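Local atomic coordinates of glyoxalase-related enzyme, AraC type (Clostridium phytofermentans, PDB entry 3BT3), a protein that is of unknown function but belongs to the glyoxalase-related VOC superfamily and carries a region related to bleomycin resistance proteins. Residues Pro25-Lys30 and Lys37-Ile42; Lys30-Thr35 and Gly47-Arg52; Asp118-Thr121 and Arg127-Ser130. All blocks are in the same frame, centred on the assembly; numbering follows the deposited sequence.

Contact 1 (Pro25-Lys30 and Lys37-Ile42); sequences PVYFTK and KWFEEI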
ATOM      1  N   PRO A  25       1.367  -0.720  -2.356  1.00 25.65           N
ATOM      2  CA  PRO A  25       0.985  -1.522  -1.189  1.00 24.75           C
ATOM      3  C   PRO A  25       1.492  -2.962  -1.241  1.00 24.90           C
ATOM      4  O   PRO A  25       1.742  -3.501  -2.322  1.00 24.90           O
ATOM      5  CB  PRO A  25      -0.542  -1.446  -1.198  1.00 25.25           C
ATOM      6  CG  PRO A  25      -0.880  -1.176  -2.629  1.00 27.41           C
ATOM      7  CD  PRO A  25       0.178  -0.191  -3.042  1.00 25.68           C
ATOM      8  N   VAL A  26       1.659  -3.570  -0.066  1.00 23.49           N
ATOM      9  CA  VAL A  26       2.122  -4.951   0.023  1.00 25.13           C
ATOM     10  C   VAL A  26       0.956  -5.913   0.221  1.00 26.12           C
ATOM     11  O   VAL A  26      -0.066  -5.552   0.801  1.00 29.64           O
ATOM     12  CB  VAL A  26       3.104  -5.147   1.181  1.00 23.98           C
ATOM     13  CG1 VAL A  26       4.377  -4.366   0.900  1.00 23.45           C
ATOM     14  CG2 VAL A  26       2.453  -4.721   2.502  1.00 21.01           C
ATOM     15  N   TYR A  27       1.120  -7.141  -0.252  1.00 24.67           N
ATOM     16  CA  TYR A  27       0.070  -8.152  -0.152  1.00 24.74           C
ATOM     17  C   TYR A  27       0.721  -9.529   0.056  1.00 24.98           C
ATOM     18  O   TYR A  27       1.608  -9.918  -0.698  1.00 26.63           O
ATOM     19  CB  TYR A  27      -0.738  -8.119  -1.448  1.00 23.82           C
ATOM     20  CG  TYR A  27      -1.948  -9.008  -1.496  1.00 23.88           C
ATOM     21  CD1 TYR A  27      -3.235  -8.463  -1.537  1.00 21.46           C
ATOM     22  CD2 TYR A  27      -1.813 -10.396  -1.546  1.00 21.83           C
ATOM     23  CE1 TYR A  27      -4.356  -9.284  -1.632  1.00 20.58           C
ATOM     24  CE2 TYR A  27      -2.920 -11.220  -1.639  1.00 21.98           C
ATOM     25  CZ  TYR A  27      -4.187 -10.662  -1.683  1.00 21.09           C
ATOM     26  OH  TYR A  27      -5.280 -11.482  -1.794  1.00 18.19           O
ATOM     27  N   PHE A  28       0.296 -10.269   1.069  1.00 23.69           N
ATOM     28  CA  PHE A  28       0.906 -11.571   1.311  1.00 25.31           C
ATOM     29  C   PHE A  28       0.046 -12.751   0.884  1.00 24.01           C
ATOM     30  O   PHE A  28      -1.164 -12.736   1.050  1.00 26.45           O
ATOM     31  CB  PHE A  28       1.294 -11.680   2.790  1.00 25.59           C
ATOM     32  CG  PHE A  28       2.327 -10.677   3.199  1.00 27.62           C
ATOM     33  CD1 PHE A  28       3.678 -10.920   2.979  1.00 28.59           C
ATOM     34  CD2 PHE A  28       1.943  -9.436   3.697  1.00 27.99           C
ATOM     35  CE1 PHE A  28       4.634  -9.932   3.242  1.00 28.96           C
ATOM     36  CE2 PHE A  28       2.883  -8.451   3.959  1.00 28.89           C
ATOM     37  CZ  PHE A  28       4.233  -8.698   3.730  1.00 29.34           C
ATOM     38  N   THR A  29       0.681 -13.775   0.326  1.00 24.03           N
ATOM     39  CA  THR A  29      -0.049 -14.952  -0.134  1.00 26.09           C
ATOM     40  C   THR A  29       0.733 -16.254  -0.017  1.00 25.72           C
ATOM     41  O   THR A  29       1.945 -16.281  -0.228  1.00 27.13           O
ATOM     42  CB  THR A  29      -0.505 -14.786  -1.616  1.00 25.59           C
ATOM     43  OG1 THR A  29      -1.078 -16.010  -2.094  1.00 25.16           O
ATOM     44  CG2 THR A  29       0.671 -14.427  -2.494  1.00 27.70           C
ATOM     45  N   LYS A  30       0.018 -17.331   0.306  1.00 28.85           N
ATOM     46  CA  LYS A  30       0.610 -18.666   0.428  1.00 30.20           C
ATOM     47  C   LYS A  30       0.724 -19.363  -0.934  1.00 28.26           C
ATOM     48  O   LYS A  30       1.480 -20.315  -1.078  1.00 28.81           O
ATOM     49  CB  LYS A  30      -0.214 -19.539   1.380  1.00 32.52           C
ATOM     50  CG  LYS A  30      -0.205 -19.067   2.823  1.00 37.06           C
ATOM     51  CD  LYS A  30       1.219 -18.959   3.374  1.00 42.40           C
ATOM     52  CE  LYS A  30       1.915 -20.317   3.442  1.00 45.58           C
ATOM     53  NZ  LYS A  30       1.243 -21.260   4.392  1.00 48.33           N
ATOM     54  N   LYS A  37      -4.208 -15.264 -10.525  1.00 27.63           N
ATOM     55  CA  LYS A  37      -5.286 -15.681 -11.417  1.00 28.37           C
ATOM     56  C   LYS A  37      -6.578 -15.011 -10.985  1.00 27.50           C
ATOM     57  O   LYS A  37      -7.415 -14.649 -11.812  1.00 27.58           O
ATOM     58  CB  LYS A  37      -5.449 -17.202 -11.396  1.00 29.83           C
ATOM     59  CG  LYS A  37      -4.504 -17.920 -12.340  1.00 37.54           C
ATOM     60  CD  LYS A  37      -4.532 -19.432 -12.137  1.00 41.64           C
ATOM     61  CE  LYS A  37      -3.776 -20.177 -13.250  1.00 44.08           C
ATOM     62  NZ  LYS A  37      -2.336 -19.777 -13.369  1.00 47.19           N
ATOM     63  N   TRP A  38      -6.721 -14.823  -9.680  1.00 26.51           N
ATOM     64  CA  TRP A  38      -7.909 -14.192  -9.146  1.00 26.49           C
ATOM     65  C   TRP A  38      -7.939 -12.725  -9.584  1.00 27.64           C
ATOM     66  O   TRP A  38      -8.952 -12.245 -10.111  1.00 26.31           O
ATOM     67  CB  TRP A  38      -7.920 -14.297  -7.623  1.00 25.98           C
ATOM     68  CG  TRP A  38      -9.148 -13.730  -7.020  1.00 26.64           C
ATOM     69  CD1 TRP A  38     -10.355 -14.355  -6.868  1.00 26.48           C
ATOM     70  CD2 TRP A  38      -9.321 -12.398  -6.541  1.00 25.62           C
ATOM     71  NE1 TRP A  38     -11.272 -13.490  -6.326  1.00 28.57           N
ATOM     72  CE2 TRP A  38     -10.665 -12.278  -6.116  1.00 28.88           C
ATOM     73  CE3 TRP A  38      -8.474 -11.290  -6.428  1.00 27.17           C
ATOM     74  CZ2 TRP A  38     -11.184 -11.086  -5.592  1.00 26.05           C
ATOM     75  CZ3 TRP A  38      -8.989 -10.104  -5.904  1.00 27.45           C
ATOM     76  CH2 TRP A  38     -10.333 -10.015  -5.494  1.00 25.20           C
ATOM     77  N   PHE A  39      -6.828 -12.020  -9.382  1.00 24.81           N
ATOM     78  CA  PHE A  39      -6.765 -10.625  -9.770  1.00 25.58           C
ATOM     79  C   PHE A  39      -7.052 -10.474 -11.255  1.00 28.49           C
ATOM     80  O   PHE A  39      -7.590  -9.456 -11.690  1.00 29.43           O
ATOM     81  CB  PHE A  39      -5.388 -10.029  -9.459  1.00 22.65           C
ATOM     82  CG  PHE A  39      -5.289  -9.408  -8.100  1.00 18.38           C
ATOM     83  CD1 PHE A  39      -4.894 -10.159  -7.000  1.00 14.90           C
ATOM     84  CD2 PHE A  39      -5.598  -8.066  -7.919  1.00 15.51           C
ATOM     85  CE1 PHE A  39      -4.811  -9.586  -5.747  1.00 14.53           C
ATOM     86  CE2 PHE A  39      -5.518  -7.478  -6.666  1.00 14.08           C
ATOM     87  CZ  PHE A  39      -5.126  -8.234  -5.582  1.00 15.21           C
ATOM     88  N   GLU A  40      -6.683 -11.486 -12.035  1.00 31.89           N
ATOM     89  CA  GLU A  40      -6.903 -11.454 -13.480  1.00 33.74           C
ATOM     90  C   GLU A  40      -8.349 -11.785 -13.858  1.00 34.01           C
ATOM     91  O   GLU A  40      -9.002 -11.032 -14.588  1.00 35.23           O
ATOM     92  CB  GLU A  40      -5.951 -12.432 -14.197  1.00 33.82           C
ATOM     93  CG  GLU A  40      -4.507 -11.940 -14.350  1.00 36.63           C
ATOM     94  CD  GLU A  40      -3.545 -13.009 -14.906  1.00 40.77           C
ATOM     95  OE1 GLU A  40      -2.379 -12.668 -15.235  1.00 40.60           O
ATOM     96  OE2 GLU A  40      -3.943 -14.191 -15.007  1.00 40.13           O
ATOM     97  N   GLU A  41      -8.852 -12.899 -13.346  1.00 34.09           N
ATOM     98  CA  GLU A  41     -10.199 -13.341 -13.677  1.00 36.28           C
ATOM     99  C   GLU A  41     -11.348 -12.550 -13.083  1.00 35.49           C
ATOM    100  O   GLU A  41     -12.386 -12.409 -13.718  1.00 34.99           O
ATOM    101  CB  GLU A  41     -10.371 -14.811 -13.299  1.00 37.99           C
ATOM    102  CG  GLU A  41      -9.470 -15.754 -14.067  1.00 45.06           C
ATOM    103  CD  GLU A  41      -9.561 -17.179 -13.552  1.00 49.40           C
ATOM    104  OE1 GLU A  41     -10.700 -17.683 -13.424  1.00 50.25           O
ATOM    105  OE2 GLU A  41      -8.501 -17.788 -13.276  1.00 52.48           O
ATOM    106  N   ILE A  42     -11.174 -12.033 -11.875  1.00 34.87           N
ATOM    107  CA  ILE A  42     -12.249 -11.303 -11.234  1.00 32.31           C
ATOM    108  C   ILE A  42     -12.183  -9.789 -11.355  1.00 33.91           C
ATOM    109  O   ILE A  42     -13.193  -9.148 -11.652  1.00 35.56           O
ATOM    110  CB  ILE A  42     -12.343 -11.666  -9.749  1.00 33.14           C
ATOM    111  CG1 ILE A  42     -12.403 -13.191  -9.585  1.00 34.96           C
ATOM    112  CG2 ILE A  42     -13.550 -10.995  -9.130  1.00 33.35           C
ATOM    113  CD1 ILE A  42     -13.384 -13.890 -10.511  1.00 36.12           C
TER

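Contact 2 (Lys30-Thr35 and Gly47-Arg52); sequences KDMDKT and GDIVAR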
ATOM      1  N   LYS A  30       0.018 -17.331   0.306  1.00 28.85           N
ATOM      2  CA  LYS A  30       0.610 -18.666   0.428  1.00 30.20           C
ATOM      3  C   LYS A  30       0.724 -19.363  -0.934  1.00 28.26           C
ATOM      4  O   LYS A  30       1.480 -20.315  -1.078  1.00 28.81           O
ATOM      5  CB  LYS A  30      -0.214 -19.539   1.380  1.00 32.52           C
ATOM      6  CG  LYS A  30      -0.205 -19.067   2.823  1.00 37.06           C
ATOM      7  CD  LYS A  30       1.219 -18.959   3.374  1.00 42.40           C
ATOM      8  CE  LYS A  30       1.915 -20.317   3.442  1.00 45.58           C
ATOM      9  NZ  LYS A  30       1.243 -21.260   4.392  1.00 48.33           N
ATOM     10  N   ASP A  31      -0.035 -18.889  -1.921  1.00 27.70           N
ATOM     11  CA  ASP A  31       0.004 -19.451  -3.270  1.00 27.27           C
ATOM     12  C   ASP A  31      -0.211 -18.324  -4.292  1.00 25.99           C
ATOM     13  O   ASP A  31      -1.328 -18.051  -4.730  1.00 27.39           O
ATOM     14  CB  ASP A  31      -1.056 -20.551  -3.431  1.00 27.27           C
ATOM     15  CG  ASP A  31      -0.845 -21.389  -4.700  1.00 31.36           C
ATOM     16  OD1 ASP A  31      -1.529 -22.428  -4.854  1.00 34.86           O
ATOM     17  OD2 ASP A  31       0.002 -21.015  -5.546  1.00 28.11           O
ATOM     18  N   MET A  32       0.893 -17.692  -4.672  1.00 27.13           N
ATOM     19  CA  MET A  32       0.910 -16.558  -5.598  1.00 26.01           C
ATOM     20  C   MET A  32       0.157 -16.751  -6.919  1.00 26.52           C
ATOM     21  O   MET A  32      -0.605 -15.875  -7.335  1.00 27.97           O
ATOM     22  CB  MET A  32       2.370 -16.149  -5.869  1.00 22.57           C
ATOM     23  CG  MET A  32       2.571 -14.658  -6.114  1.00 20.13           C
ATOM     24  SD  MET A  32       4.291 -14.122  -5.815  1.00 16.08           S
ATOM     25  CE  MET A  32       4.802 -14.133  -7.314  1.00 12.58           C
ATOM     26  N   ASP A  33       0.374 -17.881  -7.585  1.00 26.26           N
ATOM     27  CA  ASP A  33      -0.306 -18.157  -8.840  1.00 26.39           C
ATOM     28  C   ASP A  33      -1.820 -18.039  -8.719  1.00 28.21           C
ATOM     29  O   ASP A  33      -2.463 -17.390  -9.550  1.00 28.03           O
ATOM     30  CB  ASP A  33       0.063 -19.549  -9.333  1.00 29.10           C
ATOM     31  CG  ASP A  33       1.411 -19.580 -10.015  1.00 32.96           C
ATOM     32  OD1 ASP A  33       1.506 -19.075 -11.155  1.00 33.81           O
ATOM     33  OD2 ASP A  33       2.376 -20.097  -9.409  1.00 33.20           O
ATOM     34  N   LYS A  34      -2.391 -18.651  -7.682  1.00 27.98           N
ATOM     35  CA  LYS A  34      -3.838 -18.591  -7.489  1.00 29.18           C
ATOM     36  C   LYS A  34      -4.294 -17.146  -7.245  1.00 27.92           C
ATOM     37  O   LYS A  34      -5.349 -16.735  -7.731  1.00 26.92           O
ATOM     38  CB  LYS A  34      -4.271 -19.492  -6.317  1.00 31.36           C
ATOM     39  CG  LYS A  34      -5.773 -19.433  -6.016  1.00 32.62           C
ATOM     40  CD  LYS A  34      -6.222 -20.505  -5.024  1.00 37.30           C
ATOM     41  CE  LYS A  34      -5.842 -20.159  -3.592  1.00 40.34           C
ATOM     42  NZ  LYS A  34      -6.604 -18.983  -3.065  1.00 40.81           N
ATOM     43  N   THR A  35      -3.492 -16.387  -6.496  1.00 25.51           N
ATOM     44  CA  THR A  35      -3.798 -14.991  -6.193  1.00 24.91           C
ATOM     45  C   THR A  35      -3.781 -14.156  -7.466  1.00 25.21           C
ATOM     46  O   THR A  35      -4.670 -13.345  -7.702  1.00 25.92           O
ATOM     47  CB  THR A  35      -2.783 -14.412  -5.207  1.00 24.98           C
ATOM     48  OG1 THR A  35      -2.915 -15.092  -3.956  1.00 24.89           O
ATOM     49  CG2 THR A  35      -3.005 -12.913  -5.003  1.00 21.90           C
ATOM     50  N   GLY A  47      -0.862  -9.556 -14.068  1.00 33.46           N
ATOM     51  CA  GLY A  47       0.126  -9.923 -13.079  1.00 36.25           C
ATOM     52  C   GLY A  47       1.284 -10.710 -13.634  1.00 36.50           C
ATOM     53  O   GLY A  47       1.251 -11.179 -14.769  1.00 35.60           O
ATOM     54  N   ASP A  48       2.319 -10.852 -12.822  1.00 38.30           N
ATOM     55  CA  ASP A  48       3.490 -11.596 -13.235  1.00 40.94           C
ATOM     56  C   ASP A  48       4.284 -12.012 -12.018  1.00 39.99           C
ATOM     57  O   ASP A  48       4.491 -11.228 -11.094  1.00 41.14           O
ATOM     58  CB  ASP A  48       4.351 -10.750 -14.179  1.00 44.91           C
ATOM     59  CG  ASP A  48       5.566 -11.502 -14.692  1.00 50.15           C
ATOM     60  OD1 ASP A  48       6.614 -11.480 -14.011  1.00 52.93           O
ATOM     61  OD2 ASP A  48       5.470 -12.129 -15.771  1.00 52.97           O
ATOM     62  N   ILE A  49       4.709 -13.266 -12.016  1.00 39.02           N
ATOM     63  CA  ILE A  49       5.489 -13.800 -10.920  1.00 37.59           C
ATOM     64  C   ILE A  49       6.954 -13.735 -11.333  1.00 37.06           C
ATOM     65  O   ILE A  49       7.367 -14.351 -12.308  1.00 36.49           O
ATOM     66  CB  ILE A  49       5.045 -15.236 -10.620  1.00 38.44           C
ATOM     67  CG1 ILE A  49       3.605 -15.203 -10.084  1.00 38.25           C
ATOM     68  CG2 ILE A  49       6.011 -15.896  -9.646  1.00 39.07           C
ATOM     69  CD1 ILE A  49       2.967 -16.558  -9.885  1.00 39.55           C
ATOM     70  N   VAL A  50       7.733 -12.973 -10.579  1.00 38.02           N
ATOM     71  CA  VAL A  50       9.145 -12.761 -10.871  1.00 37.57           C
ATOM     72  C   VAL A  50      10.119 -13.801 -10.335  1.00 38.09           C
ATOM     73  O   VAL A  50      11.176 -14.024 -10.923  1.00 39.52           O
ATOM     74  CB  VAL A  50       9.562 -11.364 -10.370  1.00 38.22           C
ATOM     75  CG1 VAL A  50      11.058 -11.151 -10.549  1.00 38.11           C
ATOM     76  CG2 VAL A  50       8.775 -10.306 -11.132  1.00 37.92           C
ATOM     77  N   ALA A  51       9.773 -14.446  -9.228  1.00 38.30           N
ATOM     78  CA  ALA A  51      10.656 -15.449  -8.645  1.00 37.79           C
ATOM     79  C   ALA A  51       9.881 -16.549  -7.921  1.00 38.05           C
ATOM     80  O   ALA A  51       8.910 -16.276  -7.220  1.00 37.46           O
ATOM     81  CB  ALA A  51      11.617 -14.778  -7.687  1.00 36.71           C
ATOM     82  N   ARG A  52      10.320 -17.793  -8.090  1.00 38.96           N
ATOM     83  CA  ARG A  52       9.670 -18.936  -7.447  1.00 41.01           C
ATOM     84  C   ARG A  52      10.616 -19.662  -6.485  1.00 41.18           C
ATOM     85  O   ARG A  52      11.829 -19.474  -6.547  1.00 42.20           O
ATOM     86  CB  ARG A  52       9.169 -19.919  -8.514  1.00 38.69           C
ATOM     87  CG  ARG A  52       8.137 -19.328  -9.446  1.00 36.20           C
ATOM     88  CD  ARG A  52       7.835 -20.247 -10.612  1.00 33.73           C
ATOM     89  NE  ARG A  52       6.756 -19.709 -11.433  1.00 34.07           N
ATOM     90  CZ  ARG A  52       5.491 -19.597 -11.029  1.00 36.21           C
ATOM     91  NH1 ARG A  52       5.142 -19.994  -9.806  1.00 33.97           N
ATOM     92  NH2 ARG A  52       4.575 -19.070 -11.836  1.00 33.22           N
TER

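Contact 3 (Asp118-Thr121 and Arg127-Ser130); sequences DIYT and RECS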
ATOM      1  N   ASP A 118     -22.519  -4.786  -1.347  1.00 31.27           N
ATOM      2  CA  ASP A 118     -23.271  -3.879  -2.204  1.00 33.26           C
ATOM      3  C   ASP A 118     -22.604  -2.506  -2.140  1.00 33.00           C
ATOM      4  O   ASP A 118     -21.834  -2.223  -1.225  1.00 32.31           O
ATOM      5  CB  ASP A 118     -24.730  -3.765  -1.732  1.00 36.95           C
ATOM      6  CG  ASP A 118     -25.596  -4.946  -2.176  1.00 41.86           C
ATOM      7  OD1 ASP A 118     -25.815  -5.111  -3.402  1.00 44.12           O
ATOM      8  OD2 ASP A 118     -26.060  -5.707  -1.297  1.00 42.29           O
ATOM      9  N   ILE A 119     -22.884  -1.665  -3.128  1.00 34.05           N
ATOM     10  CA  ILE A 119     -22.342  -0.313  -3.162  1.00 33.03           C
ATOM     11  C   ILE A 119     -23.181   0.568  -2.232  1.00 34.46           C
ATOM     12  O   ILE A 119     -24.408   0.547  -2.286  1.00 33.95           O
ATOM     13  CB  ILE A 119     -22.405   0.276  -4.584  1.00 32.47           C
ATOM     14  CG1 ILE A 119     -21.453  -0.489  -5.506  1.00 33.01           C
ATOM     15  CG2 ILE A 119     -22.063   1.767  -4.550  1.00 33.19           C
ATOM     16  CD1 ILE A 119     -21.401   0.043  -6.929  1.00 32.35           C
ATOM     17  N   TYR A 120     -22.525   1.339  -1.375  1.00 35.86           N
ATOM     18  CA  TYR A 120     -23.253   2.205  -0.456  1.00 37.52           C
ATOM     19  C   TYR A 120     -22.532   3.533  -0.253  1.00 37.22           C
ATOM     20  O   TYR A 120     -21.336   3.645  -0.511  1.00 36.05           O
ATOM     21  CB  TYR A 120     -23.449   1.487   0.873  1.00 40.43           C
ATOM     22  CG  TYR A 120     -22.163   1.158   1.573  1.00 45.26           C
ATOM     23  CD1 TYR A 120     -21.525   2.108   2.374  1.00 48.56           C
ATOM     24  CD2 TYR A 120     -21.589  -0.105   1.456  1.00 46.08           C
ATOM     25  CE1 TYR A 120     -20.348   1.805   3.049  1.00 50.63           C
ATOM     26  CE2 TYR A 120     -20.409  -0.420   2.125  1.00 49.99           C
ATOM     27  CZ  TYR A 120     -19.795   0.541   2.923  1.00 52.12           C
ATOM     28  OH  TYR A 120     -18.641   0.232   3.613  1.00 53.53           O
ATOM     29  N   THR A 121     -23.266   4.538   0.209  1.00 36.90           N
ATOM     30  CA  THR A 121     -22.701   5.866   0.401  1.00 37.17           C
ATOM     31  C   THR A 121     -22.081   6.112   1.780  1.00 38.10           C
ATOM     32  O   THR A 121     -22.706   5.886   2.816  1.00 36.74           O
ATOM     33  CB  THR A 121     -23.776   6.932   0.118  1.00 38.53           C
ATOM     34  OG1 THR A 121     -24.338   6.704  -1.182  1.00 36.46           O
ATOM     35  CG2 THR A 121     -23.171   8.333   0.161  1.00 37.28           C
ATOM     36  N   ARG A 127     -19.054   6.769  -2.635  1.00 32.83           N
ATOM     37  CA  ARG A 127     -19.766   5.511  -2.692  1.00 32.19           C
ATOM     38  C   ARG A 127     -18.679   4.446  -2.609  1.00 32.86           C
ATOM     39  O   ARG A 127     -17.601   4.598  -3.183  1.00 31.06           O
ATOM     40  CB  ARG A 127     -20.569   5.392  -3.989  1.00 30.72           C
ATOM     41  CG  ARG A 127     -21.782   6.314  -4.031  1.00 32.02           C
ATOM     42  CD  ARG A 127     -22.880   5.738  -4.906  1.00 31.13           C
ATOM     43  NE  ARG A 127     -22.459   5.659  -6.292  1.00 29.48           N
ATOM     44  CZ  ARG A 127     -22.950   4.802  -7.180  1.00 30.90           C
ATOM     45  NH1 ARG A 127     -23.892   3.931  -6.835  1.00 28.34           N
ATOM     46  NH2 ARG A 127     -22.480   4.814  -8.420  1.00 31.99           N
ATOM     47  N   GLU A 128     -18.940   3.379  -1.871  1.00 33.82           N
ATOM     48  CA  GLU A 128     -17.943   2.343  -1.747  1.00 35.46           C
ATOM     49  C   GLU A 128     -18.531   0.946  -1.664  1.00 34.93           C
ATOM     50  O   GLU A 128     -19.740   0.763  -1.535  1.00 33.51           O
ATOM     51  CB  GLU A 128     -17.061   2.621  -0.524  1.00 38.98           C
ATOM     52  CG  GLU A 128     -17.242   1.689   0.659  1.00 44.98           C
ATOM     53  CD  GLU A 128     -16.064   1.755   1.633  1.00 50.46           C
ATOM     54  OE1 GLU A 128     -15.725   2.872   2.084  1.00 51.93           O
ATOM     55  OE2 GLU A 128     -15.477   0.692   1.945  1.00 50.62           O
ATOM     56  N   CYS A 129     -17.645  -0.033  -1.787  1.00 34.02           N
ATOM     57  CA  CYS A 129     -17.996  -1.436  -1.678  1.00 34.10           C
ATOM     58  C   CYS A 129     -16.670  -2.139  -1.445  1.00 32.05           C
ATOM     59  O   CYS A 129     -15.628  -1.677  -1.909  1.00 31.68           O
ATOM     60  CB  CYS A 129     -18.665  -1.960  -2.955  1.00 34.32           C
ATOM     61  SG  CYS A 129     -17.573  -2.189  -4.371  1.00 41.23           S
ATOM     62  N   SER A 130     -16.700  -3.228  -0.694  1.00 29.81           N
ATOM     63  CA  SER A 130     -15.481  -3.962  -0.434  1.00 28.42           C
ATOM     64  C   SER A 130     -15.572  -5.359  -1.036  1.00 28.27           C
ATOM     65  O   SER A 130     -16.654  -5.926  -1.173  1.00 28.66           O
ATOM     66  CB  SER A 130     -15.196  -4.005   1.073  1.00 27.07           C
ATOM     67  OG  SER A 130     -16.300  -4.494   1.800  1.00 26.18           O
TER
HETATM   68  O   HOH W   1     -17.291  -1.808   2.184  1.00 39.84           O

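Contact 1 (Pro25-Lys30 and Lys37-Ile42)
Tyr27 and Phe39 meet as a T-shaped (edge-to-face) aromatic pair, in which Phe39 supplies the edge and Tyr27 the face. Two measurements define the geometry: the ring centroids are 5.8 Å apart, and the planes are inclined at 76°. The touching atoms are few. Phe39 CE1 lies 4.2 Å from Tyr27 CE1, and Phe39 CZ is at a similar distance from that same tyrosine carbon, so the CE1-CZ edge of the phenylalanine ring comes over one face of the phenol ring. The two side chains run past each other in opposite directions, each reaching from its own backbone toward the other segment. This reach is needed because the nearest CA atoms, Tyr27 CA and Phe39 CA, are 12.1 Å apart.

Tyr27 has CG anti to the backbone N (chi1 -175°), which carries the ring away from the strand toward the helix. On the helix, the ring of Trp38 adds a second aromatic neighbour: its CZ3 sits over the centre of one Phe39 face, 4.1 Å above the plane. Phe39 therefore uses its edge toward Tyr27 while a face is packed by its own helical neighbour. The hydroxyl of Tyr27 is satisfied beyond the pair, by Asp135 and Thr133, so a buried polar end accompanies the apolar packing.

The contact is buried but small, with 72 Å² lost in all. It lays helix 32-41 on strand 26-29, the first strand of a beta-alpha-beta-beta-beta unit with strand order 1-4-3-2, as expected of the VOC superfamily. Strand 81-85 runs beside strand 26-29, Trp45 also meets the Phe39 ring, and Phe95 of the second subunit packs on Val26.

Contact 2 (Lys30-Thr35 and Gly47-Arg52)
Ile49 is the first residue of strand segment 47-52 to engage the helix start, and it meets both Met32 and Asp33. Its CA is the nearest to the other segment, 7.5 Å from Asp33 CA, and its side chain points toward the helix. With CG1 anti to the carbonyl carbon, the branch ending in CD1 extends to Asp33, crossing that side chain at about a right angle. Met32, a buried residue, approaches Ile49 tip to tip; the modelled separation of its methyl from the isoleucine is too short to be trusted, but CG of Met32 lies 4.1 Å from Ile49 CG1, a normal apolar distance.

Val50 and Ala51, next along the strand, both face Tyr60 of the adjoining strand 58-64, and with Tyr60 they form a classic beta bulge. Their side chains point away from the helix. Helix 32-41 and strand 46-52 follow one another in a beta-alpha-beta-beta-beta unit, and the contact joins the helix start to the outermost strand across the sheet from strand 26-29. The bulge lies between the two residues that grip the helix, Ile49 and Arg52.

Arg52 then adds an end-on, two-nitrogen salt bridge to Asp33. NH1 donates to Asp33 OD2 at 2.8 Å, with an N-H...O angle of 162°. NH2 donates to Asp33 OD1 at 3.1 Å and is straighter still, at 169°. Each oxygen offers its syn lone pair, and the carboxylate and guanidinium planes differ by only 3°, the coplanar geometry of a bidentate pair. The chain from CG to NE is extended, which brings the guanidinium to Asp33, two residues after the N-cap Asp31. Ile49 CG2 sits 4.0 Å above the centre of one guanidinium face, while Gly56 O takes a weak additional bond from NH1.

Contact 3 (Asp118-Thr121 and Arg127-Ser130)
Tyr120 and Glu128 are joined by two backbone hydrogen bonds, the signature of an antiparallel hydrogen-bonded pair. Tyr120 N donates to Glu128 O at 2.8 Å, and Glu128 N returns a bond of the same length to Tyr120 O; both N-H...O angles are slightly above 160°. Two CA-H...O contacts flank them: Ile119 CA lies 3.3 Å from Glu128 O, and Arg127 CA is equally close to Tyr120 O. Thr121 and Arg127 follow as a non-hydrogen-bonded pair, with CA atoms 4.3 Å apart.

This pairing builds the beta hairpin of strands 120-122 and 126-132. The short first strand is an edge, within the chain, of the second beta-alpha-beta-beta-beta unit (strands 92-99, 120-122, 126-132 and 138-144 with helix 101-110), consistent with the VOC superfamily. Strand 138-144 lies on the other side of strand 126-132, and helix 101-110 packs against Ile119, Arg127 and Cys129.

Polar side-chain links centre on a water. It donates to Glu128 OE2 at 3.1 Å and also hydrogen-bonds Tyr120 OH and Ser130 OG, tying three side chains across the hairpin. The other carboxylate oxygen of Glu128 is held by Arg140 in a salt bridge, so each oxygen of the group has a partner; Arg127 has its own salt bridge to Asp102.

In the packing, Tyr120 and Glu128 run alongside each other in the same sense, their ring and carboxylate planes 12° apart. Tyr120 chi1 of 63° sets CG between the backbone N and the carbonyl carbon, folding the ring over the partner strand with Glu128 O 3.6 Å above its plane, toward the rim. Among residues facing helix 101-110, Ile119 CG2 comes 3.6 Å from Arg127 NH1, and Ile119 CG1 packs against Cys129 CB at 4.1 Å.

In the fold
From the N terminus, contact 1 closes a short loop by folding helix 32-41 back onto strand 26-29. Contact 2 opens in the turn leading into that helix, before contact 1 has closed, and ends on strand 46-52; the two therefore cross along the chain, share Lys30 and touch through Thr29 and Thr35. Together they fasten one helix to both outermost strands of the first sheet, both within the region related to bleomycin resistance proteins. Contact 3 follows in series much later, closing the hairpin at the far edge of the second sheet. Its centre is about 21 Å from that of contact 1 and about 29 Å from that of contact 2, across the chain's centre from contact 2.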